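Local atomic coordinates of CocE/NonD family hydrolase (Staphylococcus aureus subsp. aureus COL, PDB entry 3III), a protein that probably hydrolyses ester or amide bonds, as a CocE/NonD family member with an alpha/beta-hydrolase domain and a beta-rich C-terminal domain of the X-Pro dipeptidyl-peptidase type. Residues A[422-427]-A[535-540]; A[206-211]-A[456-461]. One frame throughout, in Å; residues are numbered along the deposited sequence.

Contact 1: A[422-427]-A[535-540]; sequences DMDLFA and ETVNKG
The carboxamide of Asn538 lies against the backbone of Asp424 and grips it at two points. Asp424 N gives its hydrogen to Asn538 OD1 over 2.8 Å, nearly straight at 168° but tilted from the plane of the amide carbonyl. In return Asn538 ND2 donates to Asp424 O at 3.0 Å, and here the fit is flat: the acceptor lies 2° out of the amide plane and is met on a lone pair. Two bonds to one residue's N and O leave the amide little freedom to rotate about chi2.

The Asp424 side chain answers in the other direction. Its CG stands beside its own backbone N (chi1 -74°), which carries the carboxylate to the turn at 536-538. Val537 N reaches Asp424 OD2 at 3.0 Å from above the carboxylate plane, while Thr536 OG1 lies 3.1 Å from Asp424 OD2. Thr536 OG1 accepts from Asn538 N, two residues on, which makes an ST turn. The other carboxylate oxygen, Asp424 OD1, is salt-bridged to Arg458.

Val537 crosses Asp424 at about a right angle, and Val537 CG2 sits 3.5 Å from Asp424 CG. Val537 CG2 also packs at 3.7 Å on Asp422 CB; the Asp422 carboxylate turns to Ser460 and Lys483. A water joins Asp422 O to Lys539 N.

Both ends of the Asn538 amide thus meet the backbone of Asp424, one its N-H and the other its C=O. Together with the ST turn, this pairing fastens the loop ahead of strand 541-546 to the start of strand 424-432 in the beta-rich C-terminal domain.

Contact 2: A[206-211]-A[456-461]; sequences GGIPDT and WLRVSH
Arg458 runs extended through its first two torsions, with CG anti to the backbone N (chi1 178°), then bends at chi3 (-75°), and this bend turns one face of the guanidinium to Gly207 O and Ile208 CA, the latter offset toward the rim. Ile208 has CG1 beside its own N and continues straight to CD1, which is how the branch reaches the strand that ends at Arg458.

The polar link is a backbone one: Arg458 N donates to Gly206 O at 2.9 Å and 173°. Next to it lies a CA-H...O contact, in which Gly206, having no side chain, lets its CA come to 3.4 Å from Trp456 O. Gly207 likewise lies close to the imidazole, with Gly207 CA 3.7 Å from His461 ND1; that ring is held by Glu481 and His478.

Apolar contact comes from Ile208. Ile208 CG1 packs 3.9 Å from Arg458 CB, and Ile208 CD1 meets Trp456 CB at 4.0 Å, the side chains of Ile208 and Trp456 crossing at about a right angle. The indole itself leads away, its NE1 bonded to Glu517. Pro209 meets the guanidinium obliquely, where Pro209 CD comes within 3.7 Å of Arg458 NH2. The charged group has its salt-bridge partner in Asp424.

Gly206 and Gly207, with backbone angles close to those of a type I' turn, form the two-residue loop of a beta-hairpin between the short strands 204-205 and 208-209. That turn packs on the end of strand 447-458, joining the alpha/beta-hydrolase part to the beta-rich C-terminal domain.

In the fold
Contacts 1 and 2 have centres about 8 Å apart and use neighbouring strands of one antiparallel sheet, 424-432 and 447-458. Arg458 couples them: its NE lies 2.7 Å from Asp424 OD1, so the carboxylate that holds the 535-540 loop also pairs with the guanidinium lying beside the 206-211 turn. A second link, Asp422 OD2 to Ser460 OG at 2.6 Å, is a probable hydrogen bond. Contact 1 is partly buried, stays within the C-terminal domain and relies on side-chain-to-backbone bonds. Contact 2 is buried, spans two domains and depends on backbone proximity and apolar packing, with a single cross-segment hydrogen bond.

Contact 1: A[422-427]-A[535-540]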
loop_
_atom_site.group_PDB
_atom_site.type_symbol
_atom_site.label_atom_id
_atom_site.label_comp_id
_atom_site.label_asym_id
_atom_site.label_seq_id
_atom_site.Cartn_x
_atom_site.Cartn_y
_atom_site.Cartn_z
ATOM N N ASP A 422 25.836 -9.774 11.837
ATOM C CA ASP A 422 24.797 -9.047 11.093
ATOM C C ASP A 422 24.081 -8.083 12.038
ATOM O O ASP A 422 24.207 -8.159 13.269
ATOM C CB ASP A 422 23.847 -10.073 10.488
ATOM C CG ASP A 422 23.098 -9.575 9.258
ATOM O OD1 ASP A 422 23.112 -8.365 8.968
ATOM O OD2 ASP A 422 22.477 -10.427 8.578
HETATM N N MSE A 423 23.361 -7.134 11.452
HETATM C CA MSE A 423 22.644 -6.136 12.201
HETATM C C MSE A 423 21.280 -5.883 11.550
HETATM O O MSE A 423 21.184 -5.798 10.342
HETATM C CB MSE A 423 23.423 -4.814 12.205
HETATM C CG MSE A 423 24.819 -4.965 12.722
HETATM SE SE MSE A 423 25.885 -3.348 12.307
HETATM C CE MSE A 423 25.099 -2.075 13.673
ATOM N N ASP A 424 20.253 -5.782 12.372
ATOM C CA ASP A 424 18.976 -5.299 11.937
ATOM C C ASP A 424 18.822 -3.860 12.405
ATOM O O ASP A 424 18.758 -3.612 13.607
ATOM C CB ASP A 424 17.844 -6.190 12.491
ATOM C CG ASP A 424 17.761 -7.544 11.764
ATOM O OD1 ASP A 424 18.131 -7.570 10.578
ATOM O OD2 ASP A 424 17.266 -8.545 12.341
ATOM N N LEU A 425 18.701 -2.930 11.433
ATOM C CA LEU A 425 18.608 -1.504 11.724
ATOM C C LEU A 425 17.176 -1.016 11.411
ATOM O O LEU A 425 16.602 -1.321 10.348
ATOM C CB LEU A 425 19.602 -0.709 10.897
ATOM C CG LEU A 425 21.113 -1.007 10.982
ATOM C CD1 LEU A 425 21.923 -0.197 9.927
ATOM C CD2 LEU A 425 21.598 -0.688 12.344
ATOM N N PHE A 426 16.631 -0.294 12.376
ATOM C CA PHE A 426 15.300 0.254 12.335
ATOM C C PHE A 426 15.483 1.756 12.344
ATOM O O PHE A 426 16.071 2.313 13.261
ATOM C CB PHE A 426 14.520 -0.183 13.570
ATOM C CG PHE A 426 14.205 -1.685 13.613
ATOM C CD1 PHE A 426 12.946 -2.139 13.378
ATOM C CD2 PHE A 426 15.194 -2.622 13.902
ATOM C CE1 PHE A 426 12.622 -3.522 13.375
ATOM C CE2 PHE A 426 14.879 -4.006 13.946
ATOM C CZ PHE A 426 13.609 -4.464 13.708
ATOM N N ALA A 427 15.055 2.398 11.276
ATOM C CA ALA A 427 15.129 3.855 11.147
ATOM C C ALA A 427 13.772 4.478 11.213
ATOM O O ALA A 427 12.745 3.906 10.777
ATOM C CB ALA A 427 15.804 4.242 9.887
ATOM N N GLU A 535 12.021 -11.785 14.743
ATOM C CA GLU A 535 13.127 -12.679 14.423
ATOM C C GLU A 535 14.310 -11.848 13.934
ATOM O O GLU A 535 14.377 -11.482 12.756
ATOM C CB GLU A 535 12.688 -13.742 13.390
ATOM C CG GLU A 535 11.757 -14.759 14.022
ATOM C CD GLU A 535 10.996 -15.627 13.022
ATOM O OE1 GLU A 535 11.307 -15.619 11.811
ATOM O OE2 GLU A 535 10.069 -16.336 13.463
ATOM N N THR A 536 15.212 -11.544 14.864
ATOM C CA THR A 536 16.285 -10.560 14.664
ATOM C C THR A 536 17.654 -11.251 14.711
ATOM O O THR A 536 17.814 -12.231 15.429
ATOM C CB THR A 536 16.250 -9.442 15.773
ATOM O OG1 THR A 536 17.223 -8.457 15.474
ATOM C CG2 THR A 536 16.590 -10.031 17.143
ATOM N N VAL A 537 18.629 -10.703 13.971
ATOM C CA VAL A 537 20.077 -11.078 14.054
ATOM C C VAL A 537 20.878 -10.277 15.084
ATOM O O VAL A 537 22.061 -10.533 15.296
ATOM C CB VAL A 537 20.807 -10.842 12.690
ATOM C CG1 VAL A 537 20.242 -11.729 11.590
ATOM C CG2 VAL A 537 20.736 -9.326 12.281
ATOM N N ASN A 538 20.236 -9.310 15.726
ATOM C CA ASN A 538 20.884 -8.436 16.687
ATOM C C ASN A 538 21.418 -9.088 17.962
ATOM O O ASN A 538 20.748 -9.866 18.635
ATOM C CB ASN A 538 19.969 -7.266 17.064
ATOM C CG ASN A 538 19.867 -6.250 15.954
ATOM O OD1 ASN A 538 20.735 -6.205 15.094
ATOM N ND2 ASN A 538 18.816 -5.436 15.953
ATOM N N LYS A 539 22.637 -8.731 18.302
ATOM C CA LYS A 539 23.193 -9.093 19.601
ATOM C C LYS A 539 24.160 -7.991 20.000
ATOM O O LYS A 539 25.047 -7.620 19.224
ATOM C CB LYS A 539 23.898 -10.452 19.538
ATOM C CG LYS A 539 24.328 -10.998 20.907
ATOM C CD LYS A 539 25.171 -12.293 20.777
ATOM C CE LYS A 539 25.984 -12.607 22.046
ATOM N NZ LYS A 539 25.001 -12.957 23.076
ATOM N N GLY A 540 23.972 -7.455 21.193
ATOM C CA GLY A 540 24.965 -6.545 21.768
ATOM C C GLY A 540 24.941 -5.169 21.157
ATOM O O GLY A 540 23.904 -4.726 20.671
HETATM O O HOH W 1 23.912 -7.051 15.826
#

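Contact 2: A[206-211]-A[456-461]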
loop_
_atom_site.group_PDB
_atom_site.type_symbol
_atom_site.label_atom_id
_atom_site.label_comp_id
_atom_site.label_asym_id
_atom_site.label_seq_id
_atom_site.Cartn_x
_atom_site.Cartn_y
_atom_site.Cartn_z
ATOM N N GLY A 206 13.472 -4.433 4.141
ATOM C CA GLY A 206 14.939 -4.338 4.127
ATOM C C GLY A 206 15.618 -5.658 4.370
ATOM O O GLY A 206 16.750 -5.710 4.847
ATOM N N GLY A 207 14.951 -6.760 4.002
ATOM C CA GLY A 207 15.508 -8.061 4.315
ATOM C C GLY A 207 15.128 -8.635 5.685
ATOM O O GLY A 207 15.475 -9.802 5.989
ATOM N N ILE A 208 14.468 -7.850 6.541
ATOM C CA ILE A 208 14.109 -8.346 7.904
ATOM C C ILE A 208 12.682 -8.928 7.769
ATOM O O ILE A 208 11.767 -8.176 7.410
ATOM C CB ILE A 208 14.090 -7.204 8.966
ATOM C CG1 ILE A 208 15.367 -6.362 8.929
ATOM C CG2 ILE A 208 13.825 -7.764 10.412
ATOM C CD1 ILE A 208 15.318 -5.088 9.889
ATOM N N PRO A 209 12.461 -10.213 8.120
ATOM C CA PRO A 209 11.157 -10.832 7.952
ATOM C C PRO A 209 10.063 -10.234 8.821
ATOM O O PRO A 209 10.283 -9.964 9.996
ATOM C CB PRO A 209 11.383 -12.303 8.286
ATOM C CG PRO A 209 12.620 -12.351 9.018
ATOM C CD PRO A 209 13.423 -11.105 8.757
ATOM N N ASP A 210 8.903 -10.009 8.219
ATOM C CA ASP A 210 7.739 -9.529 8.945
ATOM C C ASP A 210 7.165 -10.742 9.667
ATOM O O ASP A 210 6.667 -11.681 9.047
ATOM C CB ASP A 210 6.727 -8.928 8.025
ATOM C CG ASP A 210 5.433 -8.419 8.770
ATOM O OD1 ASP A 210 5.401 -8.464 10.020
ATOM O OD2 ASP A 210 4.421 -8.078 8.080
ATOM N N THR A 211 7.200 -10.700 10.975
ATOM C CA THR A 211 6.659 -11.774 11.803
ATOM C C THR A 211 5.232 -11.437 12.313
ATOM O O THR A 211 4.580 -12.222 13.064
ATOM C CB THR A 211 7.561 -12.017 12.979
ATOM O OG1 THR A 211 7.612 -10.843 13.803
ATOM C CG2 THR A 211 8.943 -12.437 12.503
ATOM N N TRP A 456 13.771 0.252 7.190
ATOM C CA TRP A 456 14.460 -0.904 7.786
ATOM C C TRP A 456 15.594 -1.426 6.919
ATOM O O TRP A 456 15.512 -1.402 5.681
ATOM C CB TRP A 456 13.490 -2.059 7.941
ATOM C CG TRP A 456 12.264 -1.814 8.747
ATOM C CD1 TRP A 456 12.073 -2.158 10.066
ATOM C CD2 TRP A 456 11.021 -1.300 8.289
ATOM N NE1 TRP A 456 10.816 -1.827 10.460
ATOM C CE2 TRP A 456 10.131 -1.318 9.391
ATOM C CE3 TRP A 456 10.567 -0.815 7.059
ATOM C CZ2 TRP A 456 8.802 -0.857 9.297
ATOM C CZ3 TRP A 456 9.277 -0.337 6.972
ATOM C CH2 TRP A 456 8.399 -0.377 8.105
ATOM N N LEU A 457 16.636 -1.975 7.529
ATOM C CA LEU A 457 17.608 -2.718 6.749
ATOM C C LEU A 457 18.355 -3.773 7.579
ATOM O O LEU A 457 18.838 -3.481 8.634
ATOM C CB LEU A 457 18.648 -1.772 6.165
ATOM C CG LEU A 457 19.699 -2.419 5.234
ATOM C CD1 LEU A 457 19.019 -2.936 3.924
ATOM C CD2 LEU A 457 20.867 -1.440 4.944
ATOM N N ARG A 458 18.486 -4.967 7.030
ATOM C CA ARG A 458 19.399 -5.981 7.542
ATOM C C ARG A 458 20.721 -5.743 6.803
ATOM O O ARG A 458 20.808 -5.711 5.553
ATOM C CB ARG A 458 18.804 -7.370 7.334
ATOM C CG ARG A 458 19.710 -8.527 7.795
ATOM C CD ARG A 458 18.926 -9.815 7.901
ATOM N NE ARG A 458 18.082 -9.816 9.091
ATOM C CZ ARG A 458 17.293 -10.805 9.463
ATOM N NH1 ARG A 458 17.199 -11.917 8.758
ATOM N NH2 ARG A 458 16.571 -10.671 10.556
ATOM N N VAL A 459 21.755 -5.464 7.582
ATOM C CA VAL A 459 23.012 -4.962 7.017
ATOM C C VAL A 459 23.704 -5.972 6.088
ATOM O O VAL A 459 24.343 -5.588 5.115
ATOM C CB VAL A 459 23.917 -4.397 8.167
ATOM C CG1 VAL A 459 25.338 -4.046 7.692
ATOM C CG2 VAL A 459 23.201 -3.170 8.797
ATOM N N SER A 460 23.557 -7.270 6.337
ATOM C CA SER A 460 24.067 -8.265 5.369
ATOM C C SER A 460 23.384 -8.139 3.972
ATOM O O SER A 460 23.925 -8.594 2.970
ATOM C CB SER A 460 23.934 -9.692 5.890
ATOM O OG SER A 460 22.587 -10.046 5.986
ATOM N N HIS A 461 22.256 -7.438 3.916
ATOM C CA HIS A 461 21.548 -7.172 2.651
ATOM C C HIS A 461 21.807 -5.795 2.054
ATOM O O HIS A 461 21.068 -5.333 1.161
ATOM C CB HIS A 461 20.051 -7.314 2.918
ATOM C CG HIS A 461 19.623 -8.724 3.167
ATOM N ND1 HIS A 461 18.513 -9.296 2.562
ATOM C CD2 HIS A 461 20.176 -9.692 3.932
ATOM C CE1 HIS A 461 18.388 -10.545 2.975
ATOM N NE2 HIS A 461 19.390 -10.816 3.801
#